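Local coordinates for protein Two-component response regulator (Geobacillus stearothermophilus, PDB 6SWI) that is the C-terminal domain of a response regulator that probably binds DNA and is thought to control arabinan-utilization genes, at residues E61-L66 with E79-D84. Numbering follows the deposited sequence.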
loop_
_atom_site.group_PDB
_atom_site.type_symbol
_atom_site.label_atom_id
_atom_site.label_comp_id
_atom_site.label_asym_id
_atom_site.label_seq_id
_atom_site.Cartn_x
_atom_site.Cartn_y
_atom_site.Cartn_z
ATOM N N GLU A 61 -0.788 1.190 3.447
ATOM C CA GLU A 61 -1.717 2.239 3.844
ATOM C C GLU A 61 -3.103 2.032 3.231
ATOM O O GLU A 61 -4.117 2.274 3.895
ATOM C CB GLU A 61 -1.130 3.618 3.570
ATOM C CG GLU A 61 0.183 3.837 4.332
ATOM C CD GLU A 61 -0.011 4.414 5.731
ATOM O OE1 GLU A 61 -0.868 3.895 6.482
ATOM O OE2 GLU A 61 0.716 5.365 6.090
ATOM N N LYS A 62 -3.176 1.553 1.984
ATOM C CA LYS A 62 -4.481 1.204 1.420
ATOM C C LYS A 62 -5.108 0.044 2.180
ATOM O O LYS A 62 -6.318 0.037 2.439
ATOM C CB LYS A 62 -4.359 0.845 -0.059
ATOM C CG LYS A 62 -5.684 0.474 -0.697
ATOM C CD LYS A 62 -6.620 1.670 -0.697
ATOM C CE LYS A 62 -7.879 1.371 -1.452
ATOM N NZ LYS A 62 -8.720 2.593 -1.609
ATOM N N ALA A 63 -4.294 -0.946 2.546
ATOM C CA ALA A 63 -4.818 -2.073 3.309
ATOM C C ALA A 63 -5.379 -1.610 4.641
ATOM O O ALA A 63 -6.438 -2.073 5.072
ATOM C CB ALA A 63 -3.720 -3.110 3.537
ATOM N N ALA A 64 -4.666 -0.715 5.323
ATOM C CA ALA A 64 -5.158 -0.186 6.586
ATOM C C ALA A 64 -6.499 0.503 6.396
ATOM O O ALA A 64 -7.419 0.329 7.204
ATOM C CB ALA A 64 -4.124 0.770 7.168
ATOM N N GLU A 65 -6.635 1.278 5.322
ATOM C CA GLU A 65 -7.908 1.925 5.028
ATOM C C GLU A 65 -9.019 0.895 4.858
ATOM O O GLU A 65 -10.108 1.041 5.427
ATOM C CB GLU A 65 -7.756 2.771 3.769
ATOM C CG GLU A 65 -9.029 3.383 3.267
ATOM C CD GLU A 65 -8.817 4.038 1.929
ATOM O OE1 GLU A 65 -9.328 3.505 0.923
ATOM O OE2 GLU A 65 -8.121 5.072 1.890
ATOM N N LEU A 66 -8.760 -0.154 4.073
ATOM C CA LEU A 66 -9.779 -1.177 3.843
ATOM C C LEU A 66 -10.111 -1.937 5.119
ATOM O O LEU A 66 -11.263 -2.335 5.319
ATOM C CB LEU A 66 -9.315 -2.144 2.754
ATOM C CG LEU A 66 -9.228 -1.549 1.346
ATOM C CD1 LEU A 66 -8.506 -2.508 0.425
ATOM C CD2 LEU A 66 -10.602 -1.237 0.807
ATOM N N GLU A 79 -5.379 -9.229 -1.812
ATOM C CA GLU A 79 -5.412 -9.203 -3.268
ATOM C C GLU A 79 -5.572 -7.783 -3.791
ATOM O O GLU A 79 -4.966 -7.416 -4.806
ATOM C CB GLU A 79 -6.543 -10.096 -3.767
ATOM C CG GLU A 79 -6.563 -10.275 -5.286
ATOM C CD GLU A 79 -7.234 -9.134 -6.055
ATOM O OE1 GLU A 79 -8.147 -8.479 -5.510
ATOM O OE2 GLU A 79 -6.844 -8.906 -7.227
ATOM N N ARG A 80 -6.375 -6.972 -3.108
ATOM C CA ARG A 80 -6.646 -5.610 -3.540
ATOM C C ARG A 80 -5.434 -4.711 -3.409
ATOM O O ARG A 80 -5.417 -3.632 -4.007
ATOM C CB ARG A 80 -7.796 -5.031 -2.726
ATOM C CG ARG A 80 -9.131 -5.618 -3.094
ATOM C CD ARG A 80 -10.143 -5.275 -2.057
ATOM N NE ARG A 80 -11.474 -5.766 -2.379
ATOM C CZ ARG A 80 -12.532 -4.987 -2.576
ATOM N NH1 ARG A 80 -12.421 -3.660 -2.540
ATOM N NH2 ARG A 80 -13.705 -5.552 -2.806
ATOM N N VAL A 81 -4.427 -5.120 -2.646
ATOM C CA VAL A 81 -3.213 -4.332 -2.511
ATOM C C VAL A 81 -1.998 -5.045 -3.103
ATOM O O VAL A 81 -0.863 -4.745 -2.736
ATOM C CB VAL A 81 -2.989 -3.806 -1.079
ATOM C CG1 VAL A 81 -4.221 -3.065 -0.601
ATOM C CG2 VAL A 81 -2.626 -4.912 -0.091
ATOM N N GLY A 82 -2.215 -5.968 -4.037
ATOM C CA GLY A 82 -1.130 -6.482 -4.844
ATOM C C GLY A 82 -0.439 -7.708 -4.304
ATOM O O GLY A 82 0.679 -8.004 -4.739
ATOM N N TYR A 83 -1.064 -8.438 -3.384
ATOM C CA TYR A 83 -0.542 -9.699 -2.876
ATOM C C TYR A 83 -1.479 -10.817 -3.305
ATOM O O TYR A 83 -2.671 -10.790 -2.977
ATOM C CB TYR A 83 -0.441 -9.662 -1.352
ATOM C CG TYR A 83 0.663 -8.757 -0.880
ATOM C CD1 TYR A 83 0.483 -7.384 -0.818
ATOM C CD2 TYR A 83 1.896 -9.270 -0.520
ATOM C CE1 TYR A 83 1.499 -6.551 -0.407
ATOM C CE2 TYR A 83 2.923 -8.443 -0.110
ATOM C CZ TYR A 83 2.716 -7.080 -0.055
ATOM O OH TYR A 83 3.722 -6.237 0.355
ATOM N N ASP A 84 -0.908 -11.802 -4.010
ATOM C CA ASP A 84 -1.623 -12.971 -4.503
ATOM C C ASP A 84 -2.065 -13.895 -3.375
ATOM O O ASP A 84 -2.987 -14.695 -3.566
ATOM C CB ASP A 84 -0.724 -13.752 -5.476
ATOM C CG ASP A 84 -0.330 -12.942 -6.709
ATOM O OD1 ASP A 84 -1.172 -12.182 -7.223
ATOM O OD2 ASP A 84 0.823 -13.076 -7.178
#
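Lys-62, whose stem lies against Val-81, ends at the flat carboxylate of Glu-65 one helical turn on: NZ reaches OE1 on its syn side, 28° out of the carboxylate plane, in a 2.8 Å salt bridge. Lysine suits the border of this contact because its methylenes can cover a valine while its ammonium turns away. With CG anti to N (chi1 180°) and a bend at chi2, CG comes 3.8 Å from Val-81 CG1. Replacing this residue by alanine is likely to bare one flank of that methyl and leave the Glu-65 carboxylate without its mate. The same CG1 rests over the helix backbone, 3.8 Å from Ala-63 N, an approach allowed by the small Ala-63 side chain, whose CB meets CG2 at 4.2 Å. The fold is consistent with an AraC-type domain, in which a long helix, here 51-69, joins two helix-turn-helix motifs; Val-81 begins the turn between helices 74-80 and 86-97 of the second. Gly-82, at positive phi, is the C' residue of the Schellman motif ending helix 74-80; a CB there would press on the carbonyl O of Val-81. Phe-89 of helix 86-97 touches both Ala-63 and Val-81. Farther along, branched Leu-66 presents CD1 to the methylenes of Arg-80, 4.1 Å from CD; the extended arginine runs nearly perpendicular to it, lending apolar surface at an exposed edge.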